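Local coordinates for protein hemoglobin subunit alpha (Mustelus griseus, PDB 1GCV) that carries oxygen from the gills to the peripheral tissues as the heme-binding alpha chain of a tetrameric hemoglobin, at residues A[11-16]-A[118-123]; A[67-72]-A[78-83]; A[104-109]-A[126-131]. All blocks are in the same frame, centred on the assembly; numbering follows the deposited sequence.

Contact 1: residues A[11-16]-A[118-123]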
loop_
_atom_site.group_PDB
_atom_site.type_symbol
_atom_site.label_atom_id
_atom_site.label_comp_id
_atom_site.label_asym_id
_atom_site.label_seq_id
_atom_site.Cartn_x
_atom_site.Cartn_y
_atom_site.Cartn_z
ATOM N N GLY A 11 -22.454 15.061 -6.658
ATOM C CA GLY A 11 -23.754 15.370 -6.092
ATOM C C GLY A 11 -24.819 14.420 -6.607
ATOM O O GLY A 11 -25.745 14.055 -5.883
ATOM N N LYS A 12 -24.687 14.018 -7.866
ATOM C CA LYS A 12 -25.638 13.098 -8.473
ATOM C C LYS A 12 -25.499 11.713 -7.838
ATOM O O LYS A 12 -26.489 11.000 -7.670
ATOM C CB LYS A 12 -25.400 13.017 -9.989
ATOM C CG LYS A 12 -26.165 11.899 -10.700
ATOM C CD LYS A 12 -25.578 11.600 -12.087
ATOM C CE LYS A 12 -25.065 10.162 -12.195
ATOM N NZ LYS A 12 -23.653 10.086 -12.689
ATOM N N ILE A 13 -24.270 11.339 -7.479
ATOM C CA ILE A 13 -24.020 10.037 -6.861
ATOM C C ILE A 13 -24.399 10.047 -5.377
ATOM O O ILE A 13 -24.827 9.024 -4.840
ATOM C CB ILE A 13 -22.535 9.594 -7.055
ATOM C CG1 ILE A 13 -22.387 8.900 -8.410
ATOM C CG2 ILE A 13 -22.108 8.614 -5.967
ATOM C CD1 ILE A 13 -21.108 9.222 -9.123
ATOM N N ALA A 14 -24.260 11.198 -4.720
ATOM C CA ALA A 14 -24.630 11.315 -3.311
ATOM C C ALA A 14 -26.152 11.171 -3.168
ATOM O O ALA A 14 -26.651 10.734 -2.127
ATOM C CB ALA A 14 -24.170 12.660 -2.750
ATOM N N GLN A 15 -26.878 11.544 -4.223
ATOM C CA GLN A 15 -28.339 11.459 -4.257
ATOM C C GLN A 15 -28.791 10.004 -4.253
ATOM O O GLN A 15 -29.737 9.639 -3.557
ATOM C CB GLN A 15 -28.878 12.129 -5.521
ATOM C CG GLN A 15 -28.786 13.634 -5.517
ATOM C CD GLN A 15 -29.912 14.260 -4.733
ATOM O OE1 GLN A 15 -30.561 15.200 -5.197
ATOM N NE2 GLN A 15 -30.158 13.738 -3.533
ATOM N N VAL A 16 -28.108 9.189 -5.053
ATOM C CA VAL A 16 -28.398 7.758 -5.185
ATOM C C VAL A 16 -28.131 6.993 -3.890
ATOM O O VAL A 16 -28.946 6.172 -3.465
ATOM C CB VAL A 16 -27.537 7.118 -6.297
ATOM C CG1 VAL A 16 -27.807 5.622 -6.373
ATOM C CG2 VAL A 16 -27.819 7.795 -7.630
ATOM N N PRO A 118 -15.625 5.610 -16.962
ATOM C CA PRO A 118 -14.333 6.017 -16.403
ATOM C C PRO A 118 -14.347 7.423 -15.785
ATOM O O PRO A 118 -13.682 7.674 -14.781
ATOM C CB PRO A 118 -13.394 5.916 -17.598
ATOM C CG PRO A 118 -13.982 4.822 -18.409
ATOM C CD PRO A 118 -15.469 4.996 -18.292
ATOM N N ASP A 119 -15.110 8.332 -16.379
ATOM C CA ASP A 119 -15.195 9.706 -15.885
ATOM C C ASP A 119 -15.890 9.812 -14.526
ATOM O O ASP A 119 -15.456 10.563 -13.652
ATOM C CB ASP A 119 -15.926 10.583 -16.908
ATOM C CG ASP A 119 -14.974 11.265 -17.872
ATOM O OD1 ASP A 119 -14.732 10.710 -18.964
ATOM O OD2 ASP A 119 -14.467 12.356 -17.533
ATOM N N THR A 120 -16.980 9.067 -14.362
ATOM C CA THR A 120 -17.736 9.058 -13.112
ATOM C C THR A 120 -16.871 8.395 -12.041
ATOM O O THR A 120 -16.804 8.852 -10.900
ATOM C CB THR A 120 -19.058 8.273 -13.293
ATOM O OG1 THR A 120 -19.904 8.982 -14.204
ATOM C CG2 THR A 120 -19.780 8.103 -11.966
ATOM N N HIS A 121 -16.210 7.314 -12.446
ATOM C CA HIS A 121 -15.307 6.535 -11.605
ATOM C C HIS A 121 -14.214 7.459 -11.074
ATOM O O HIS A 121 -13.931 7.503 -9.880
ATOM C CB HIS A 121 -14.687 5.417 -12.459
ATOM C CG HIS A 121 -13.809 4.463 -11.704
ATOM N ND1 HIS A 121 -13.536 3.193 -12.163
ATOM C CD2 HIS A 121 -13.112 4.604 -10.551
ATOM C CE1 HIS A 121 -12.707 2.593 -11.327
ATOM N NE2 HIS A 121 -12.433 3.427 -10.340
ATOM N N CYS A 122 -13.599 8.204 -11.979
ATOM C CA CYS A 122 -12.547 9.123 -11.605
ATOM C C CYS A 122 -13.036 10.181 -10.602
ATOM O O CYS A 122 -12.360 10.449 -9.608
ATOM C CB CYS A 122 -11.990 9.789 -12.858
ATOM S SG CYS A 122 -10.438 10.609 -12.586
ATOM N N ALA A 123 -14.204 10.773 -10.857
ATOM C CA ALA A 123 -14.755 11.791 -9.967
ATOM C C ALA A 123 -15.025 11.208 -8.583
ATOM O O ALA A 123 -14.737 11.834 -7.563
ATOM C CB ALA A 123 -16.040 12.361 -10.548
#

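Contact 2: residues A[67-72]-A[78-83]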
loop_
_atom_site.group_PDB
_atom_site.type_symbol
_atom_site.label_atom_id
_atom_site.label_comp_id
_atom_site.label_asym_id
_atom_site.label_seq_id
_atom_site.Cartn_x
_atom_site.Cartn_y
_atom_site.Cartn_z
ATOM N N VAL A 67 -22.168 10.684 1.989
ATOM C CA VAL A 67 -23.154 11.540 1.354
ATOM C C VAL A 67 -22.989 12.973 1.842
ATOM O O VAL A 67 -23.011 13.910 1.053
ATOM C CB VAL A 67 -24.581 11.047 1.663
ATOM C CG1 VAL A 67 -25.605 12.053 1.175
ATOM C CG2 VAL A 67 -24.812 9.705 0.992
ATOM N N LYS A 68 -22.805 13.142 3.144
ATOM C CA LYS A 68 -22.641 14.472 3.717
ATOM C C LYS A 68 -21.341 15.134 3.264
ATOM O O LYS A 68 -21.286 16.353 3.076
ATOM C CB LYS A 68 -22.677 14.398 5.247
ATOM C CG LYS A 68 -23.954 14.943 5.862
ATOM C CD LYS A 68 -23.867 14.987 7.383
ATOM C CE LYS A 68 -25.238 14.781 8.032
ATOM N NZ LYS A 68 -25.181 13.951 9.279
ATOM N N ALA A 69 -20.294 14.330 3.096
ATOM C CA ALA A 69 -19.011 14.859 2.656
ATOM C C ALA A 69 -19.163 15.331 1.213
ATOM O O ALA A 69 -18.608 16.357 0.820
ATOM C CB ALA A 69 -17.929 13.787 2.760
ATOM N N ALA A 70 -19.932 14.584 0.429
ATOM C CA ALA A 70 -20.153 14.939 -0.965
ATOM C C ALA A 70 -20.866 16.290 -1.058
ATOM O O ALA A 70 -20.678 17.033 -2.020
ATOM C CB ALA A 70 -20.974 13.854 -1.656
ATOM N N GLU A 71 -21.674 16.604 -0.050
ATOM C CA GLU A 71 -22.412 17.865 -0.011
ATOM C C GLU A 71 -21.554 19.029 0.489
ATOM O O GLU A 71 -21.834 20.185 0.185
ATOM C CB GLU A 71 -23.641 17.726 0.889
ATOM C CG GLU A 71 -24.865 17.166 0.183
ATOM C CD GLU A 71 -25.754 16.348 1.108
ATOM O OE1 GLU A 71 -25.813 16.659 2.322
ATOM O OE2 GLU A 71 -26.395 15.392 0.616
ATOM N N HIS A 72 -20.517 18.724 1.262
ATOM C CA HIS A 72 -19.633 19.756 1.797
ATOM C C HIS A 72 -18.272 19.637 1.139
ATOM O O HIS A 72 -17.247 19.870 1.772
ATOM C CB HIS A 72 -19.465 19.594 3.311
ATOM C CG HIS A 72 -20.724 19.796 4.093
ATOM N ND1 HIS A 72 -20.851 20.775 5.054
ATOM C CD2 HIS A 72 -21.902 19.126 4.081
ATOM C CE1 HIS A 72 -22.053 20.701 5.602
ATOM N NE2 HIS A 72 -22.710 19.708 5.030
ATOM N N SER A 78 -12.751 21.113 7.261
ATOM C CA SER A 78 -13.456 21.535 8.469
ATOM C C SER A 78 -14.662 20.654 8.729
ATOM O O SER A 78 -15.067 20.467 9.874
ATOM C CB SER A 78 -13.913 22.991 8.348
ATOM O OG SER A 78 -13.118 23.694 7.411
ATOM N N HIS A 79 -15.233 20.105 7.664
ATOM C CA HIS A 79 -16.407 19.248 7.795
ATOM C C HIS A 79 -16.118 17.855 8.372
ATOM O O HIS A 79 -16.882 17.357 9.204
ATOM C CB HIS A 79 -17.106 19.101 6.440
ATOM C CG HIS A 79 -18.142 18.022 6.414
ATOM N ND1 HIS A 79 -19.392 18.179 6.971
ATOM C CD2 HIS A 79 -18.105 16.761 5.920
ATOM C CE1 HIS A 79 -20.081 17.061 6.823
ATOM N NE2 HIS A 79 -19.322 16.185 6.189
ATOM N N LEU A 80 -15.024 17.230 7.936
ATOM C CA LEU A 80 -14.672 15.891 8.413
ATOM C C LEU A 80 -13.763 15.888 9.644
ATOM O O LEU A 80 -13.310 14.832 10.081
ATOM C CB LEU A 80 -13.999 15.091 7.290
ATOM C CG LEU A 80 -14.880 14.575 6.148
ATOM C CD1 LEU A 80 -13.989 14.076 5.017
ATOM C CD2 LEU A 80 -15.792 13.465 6.648
ATOM N N GLU A 81 -13.503 17.067 10.201
ATOM C CA GLU A 81 -12.644 17.193 11.371
ATOM C C GLU A 81 -13.087 16.314 12.538
ATOM O O GLU A 81 -12.277 15.576 13.110
ATOM C CB GLU A 81 -12.593 18.649 11.827
ATOM C CG GLU A 81 -12.145 18.829 13.262
ATOM C CD GLU A 81 -11.643 20.229 13.541
ATOM O OE1 GLU A 81 -10.462 20.510 13.242
ATOM O OE2 GLU A 81 -12.431 21.048 14.059
ATOM N N THR A 82 -14.363 16.392 12.901
ATOM C CA THR A 82 -14.846 15.583 14.009
ATOM C C THR A 82 -14.683 14.103 13.691
ATOM O O THR A 82 -14.282 13.324 14.551
ATOM C CB THR A 82 -16.326 15.867 14.336
ATOM O OG1 THR A 82 -16.499 17.266 14.588
ATOM C CG2 THR A 82 -16.745 15.105 15.579
ATOM N N LEU A 83 -14.988 13.718 12.454
ATOM C CA LEU A 83 -14.864 12.325 12.042
ATOM C C LEU A 83 -13.395 11.904 12.018
ATOM O O LEU A 83 -13.070 10.755 12.308
ATOM C CB LEU A 83 -15.494 12.119 10.662
ATOM C CG LEU A 83 -16.077 10.742 10.322
ATOM C CD1 LEU A 83 -16.813 10.163 11.515
ATOM C CD2 LEU A 83 -17.025 10.880 9.138
#

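Contact 3: residues A[104-109]-A[126-131]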
loop_
_atom_site.group_PDB
_atom_site.type_symbol
_atom_site.label_atom_id
_atom_site.label_comp_id
_atom_site.label_asym_id
_atom_site.label_seq_id
_atom_site.Cartn_x
_atom_site.Cartn_y
_atom_site.Cartn_z
ATOM N N CYS A 104 -13.844 -0.847 -2.369
ATOM C CA CYS A 104 -15.051 -1.662 -2.246
ATOM C C CYS A 104 -16.312 -0.837 -2.475
ATOM O O CYS A 104 -17.332 -1.367 -2.913
ATOM C CB CYS A 104 -15.096 -2.334 -0.879
ATOM S SG CYS A 104 -13.909 -3.669 -0.752
ATOM N N ILE A 105 -16.244 0.457 -2.167
ATOM C CA ILE A 105 -17.367 1.363 -2.399
ATOM C C ILE A 105 -17.459 1.515 -3.921
ATOM O O ILE A 105 -18.551 1.529 -4.491
ATOM C CB ILE A 105 -17.131 2.771 -1.767
ATOM C CG1 ILE A 105 -17.357 2.718 -0.255
ATOM C CG2 ILE A 105 -18.082 3.798 -2.384
ATOM C CD1 ILE A 105 -16.786 3.912 0.491
ATOM N N ILE A 106 -16.304 1.613 -4.576
ATOM C CA ILE A 106 -16.275 1.751 -6.030
ATOM C C ILE A 106 -16.905 0.513 -6.672
ATOM O O ILE A 106 -17.736 0.634 -7.563
ATOM C CB ILE A 106 -14.824 1.922 -6.571
ATOM C CG1 ILE A 106 -14.240 3.271 -6.136
ATOM C CG2 ILE A 106 -14.816 1.820 -8.096
ATOM C CD1 ILE A 106 -15.008 4.469 -6.639
ATOM N N VAL A 107 -16.517 -0.676 -6.218
ATOM C CA VAL A 107 -17.072 -1.903 -6.777
ATOM C C VAL A 107 -18.575 -1.981 -6.502
ATOM O O VAL A 107 -19.351 -2.420 -7.360
ATOM C CB VAL A 107 -16.373 -3.160 -6.201
ATOM C CG1 VAL A 107 -17.097 -4.425 -6.664
ATOM C CG2 VAL A 107 -14.916 -3.194 -6.659
ATOM N N THR A 108 -18.989 -1.545 -5.316
ATOM C CA THR A 108 -20.406 -1.564 -4.966
ATOM C C THR A 108 -21.202 -0.644 -5.885
ATOM O O THR A 108 -22.289 -1.001 -6.317
ATOM C CB THR A 108 -20.632 -1.133 -3.503
ATOM O OG1 THR A 108 -20.075 -2.122 -2.628
ATOM C CG2 THR A 108 -22.121 -0.976 -3.209
ATOM N N LEU A 109 -20.665 0.533 -6.190
ATOM C CA LEU A 109 -21.356 1.476 -7.070
ATOM C C LEU A 109 -21.486 0.918 -8.492
ATOM O O LEU A 109 -22.498 1.132 -9.154
ATOM C CB LEU A 109 -20.609 2.819 -7.117
ATOM C CG LEU A 109 -20.736 3.765 -5.920
ATOM C CD1 LEU A 109 -19.857 4.983 -6.138
ATOM C CD2 LEU A 109 -22.179 4.174 -5.745
ATOM N N LYS A 126 -11.785 10.348 -6.719
ATOM C CA LYS A 126 -11.147 11.561 -6.228
ATOM C C LYS A 126 -11.776 12.045 -4.921
ATOM O O LYS A 126 -11.087 12.587 -4.061
ATOM C CB LYS A 126 -11.218 12.660 -7.293
ATOM C CG LYS A 126 -10.173 12.497 -8.393
ATOM C CD LYS A 126 -10.307 13.571 -9.467
ATOM C CE LYS A 126 -9.959 14.954 -8.925
ATOM N NZ LYS A 126 -9.680 15.914 -10.027
ATOM N N LEU A 127 -13.082 11.842 -4.768
ATOM C CA LEU A 127 -13.763 12.252 -3.545
ATOM C C LEU A 127 -13.338 11.341 -2.394
ATOM O O LEU A 127 -12.981 11.815 -1.313
ATOM C CB LEU A 127 -15.285 12.190 -3.732
ATOM C CG LEU A 127 -16.140 12.368 -2.470
ATOM C CD1 LEU A 127 -16.217 13.847 -2.112
ATOM C CD2 LEU A 127 -17.529 11.782 -2.694
ATOM N N LEU A 128 -13.364 10.031 -2.635
ATOM C CA LEU A 128 -12.985 9.055 -1.613
ATOM C C LEU A 128 -11.547 9.254 -1.154
ATOM O O LEU A 128 -11.243 9.100 0.024
ATOM C CB LEU A 128 -13.175 7.621 -2.135
ATOM C CG LEU A 128 -14.633 7.217 -2.381
ATOM C CD1 LEU A 128 -14.702 5.838 -3.014
ATOM C CD2 LEU A 128 -15.388 7.242 -1.071
ATOM N N SER A 129 -10.661 9.592 -2.084
ATOM C CA SER A 129 -9.264 9.816 -1.732
ATOM C C SER A 129 -9.147 11.026 -0.816
ATOM O O SER A 129 -8.409 10.989 0.170
ATOM C CB SER A 129 -8.413 10.027 -2.990
ATOM O OG SER A 129 -8.274 8.815 -3.718
ATOM N N ALA A 130 -9.875 12.091 -1.146
ATOM C CA ALA A 130 -9.867 13.317 -0.349
ATOM C C ALA A 130 -10.408 13.026 1.036
ATOM O O ALA A 130 -9.916 13.559 2.029
ATOM C CB ALA A 130 -10.723 14.389 -1.016
ATOM N N ILE A 131 -11.438 12.189 1.092
ATOM C CA ILE A 131 -12.053 11.807 2.355
ATOM C C ILE A 131 -11.078 10.947 3.163
ATOM O O ILE A 131 -10.945 11.115 4.370
ATOM C CB ILE A 131 -13.359 11.018 2.118
ATOM C CG1 ILE A 131 -14.485 11.977 1.747
ATOM C CG2 ILE A 131 -13.745 10.251 3.369
ATOM C CD1 ILE A 131 -15.735 11.276 1.257
#

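Contact 1: residues A[11-16]-A[118-123]
Ile13 and Thr120 face each other across two helical backbones whose CA atoms come no closer than 8.9 Å, between Ile13 CA and Thr120 CA. The distance is bridged by side chains alone. Ile13 reaches over with the end of its longer branch, and its CD1 lies only 3.3 Å from Thr120 CG2, tighter than carbons usually pack; part of that shortness may be uncertainty in the coordinates. The second torsion of Ile13, at 141°, lies away from full extension and sets where CD1 meets the threonine methyl. On Thr120 the two branches divide the work: with CG2 anti to the backbone N (chi1 of OG1 -66°), the methyl meets Ile13 while the hydroxyl is left to polar company. Lys12 comes to that second branch, its chain bending at chi3 and chi4 and crossing the threonine at about a right angle. NZ ends 4.2 Å from Thr120 OG1, too far for a hydrogen bond; the hydroxyl is bound instead to Glu115 OE1. Thr9 of the same helix 4-19 also packs on Thr120. The residue before Thr120, Asp119, forms a salt bridge with Lys33 of a neighbouring beta subunit. In globin terms this is the A helix meeting the start of the H helix. The chemistry of this small contact is split between two branches of one residue: one methyl pair supplies the apolar packing, while the nearby ammonium group adds at most a weak electrostatic term to a hydroxyl already engaged elsewhere.

Contact 2: residues A[67-72]-A[78-83]
His72 and His79 lay their imidazole rings together in an offset stack, with centroids 4.2 Å apart and planes inclined by 20°. The overlap runs rim over rim: ND1 of His79 lies above a face of His72, and the two ND1 atoms approach to 3.5 Å. Over the face of the His79 ring, the CB of His72 also makes a CH-pi contact, 4.0 Å from the centroid and 21° off the normal. His79 reaches this position with its CG anti to the backbone N (chi1 168°), which sends the ring across to helix 53-71. There its NE2 meets the backbone obliquely, 3.7 Å from Lys68 O, and the CB of Lys68 packs beside it. Lys68 NZ, 7.0 Å from His79 NE2, would if anything disfavour a charge on His79, and protonating both stacked rings together would probably cost more still. Farther inward the contact turns apolar, as Ala69 CB meets Leu80 CD2; Ile131 of helix 118-135 packs on both residues. Past Leu80 the chain enters helix 81-91, where Leu83 touches the heme and offers its carbonyl O to His87 ND1. The arrangement is the EF corner of the globin fold, the turn leading from the distal E helix to the proximal F helix.

Contact 3: residues A[104-109]-A[126-131]
Cys104 O, one residue before the Ile105 that packs on Leu128, is gripped by two donors of a single residue: Thr108 N and Thr108 OG1, each 2.9 Å from it. They arrive from opposite faces of the carbonyl plane. The hydroxyl is tilted 26° from that plane and makes a C=O...OG1 angle of 151°. The first torsion of Thr108 sets OG1 beside its own backbone N and thus within reach of the preceding turn, so a buried hydroxyl is satisfied inside its own helix. This helix, 98-112, is the G helix of the globin fold, and it packs here on helix 118-135, the H helix, in one of the helix pairings of the globin core.

The packing is wholly apolar and built around one leucine. Leu128 points across at the G helix and splits its two methyls between neighbours. CD2 takes the end of Ile105, at 3.9 Å from Ile105 CD1, the two side chains meeting at a slant. CD1 enters the angle between Ile105 and Ile106, 4.0 Å from Ile105 CG2. Ile106 does not start out aimed at the H helix; its second torsion of -61° brings CD1 nearer, and its chain runs past Leu128 in the opposite direction. Beyond, Phe116 and Val124 continue the layer around Ile106, while Cys28 of helix 21-35 packs on Ile105. The side chain of Ile105 also stands about 4 Å from the heme, so this end of the packing lies beside the heme. Leu128 CD1 also touches Ile106 CD1, 3.9 Å away.

How the contacts relate
Contacts 1 and 3 share helix 118-135 and lie about 9 Å apart between centres, joined where His121 NE2 packs 3.6 Å from Ile106 CG2. Contact 2 is farther off, its centre about 17 Å from that of contact 1 and about 14 Å from that of contact 3, yet it touches both: Ala70 CB meets Ala14 CB at 3.6 Å, and Ala69 CB meets Ile131 CD1 at 3.7 Å. Along the chain the segments of contacts 1 and 3 alternate, while contact 2 is nested within the loop closed by contact 1 and precedes contact 3. Contact 2 leads into the heme pocket through Leu83, contact 3 comes close through the side chain of Ile105, and contact 1 is remote, Ile13 being about 12 Å from the heme by its side chain.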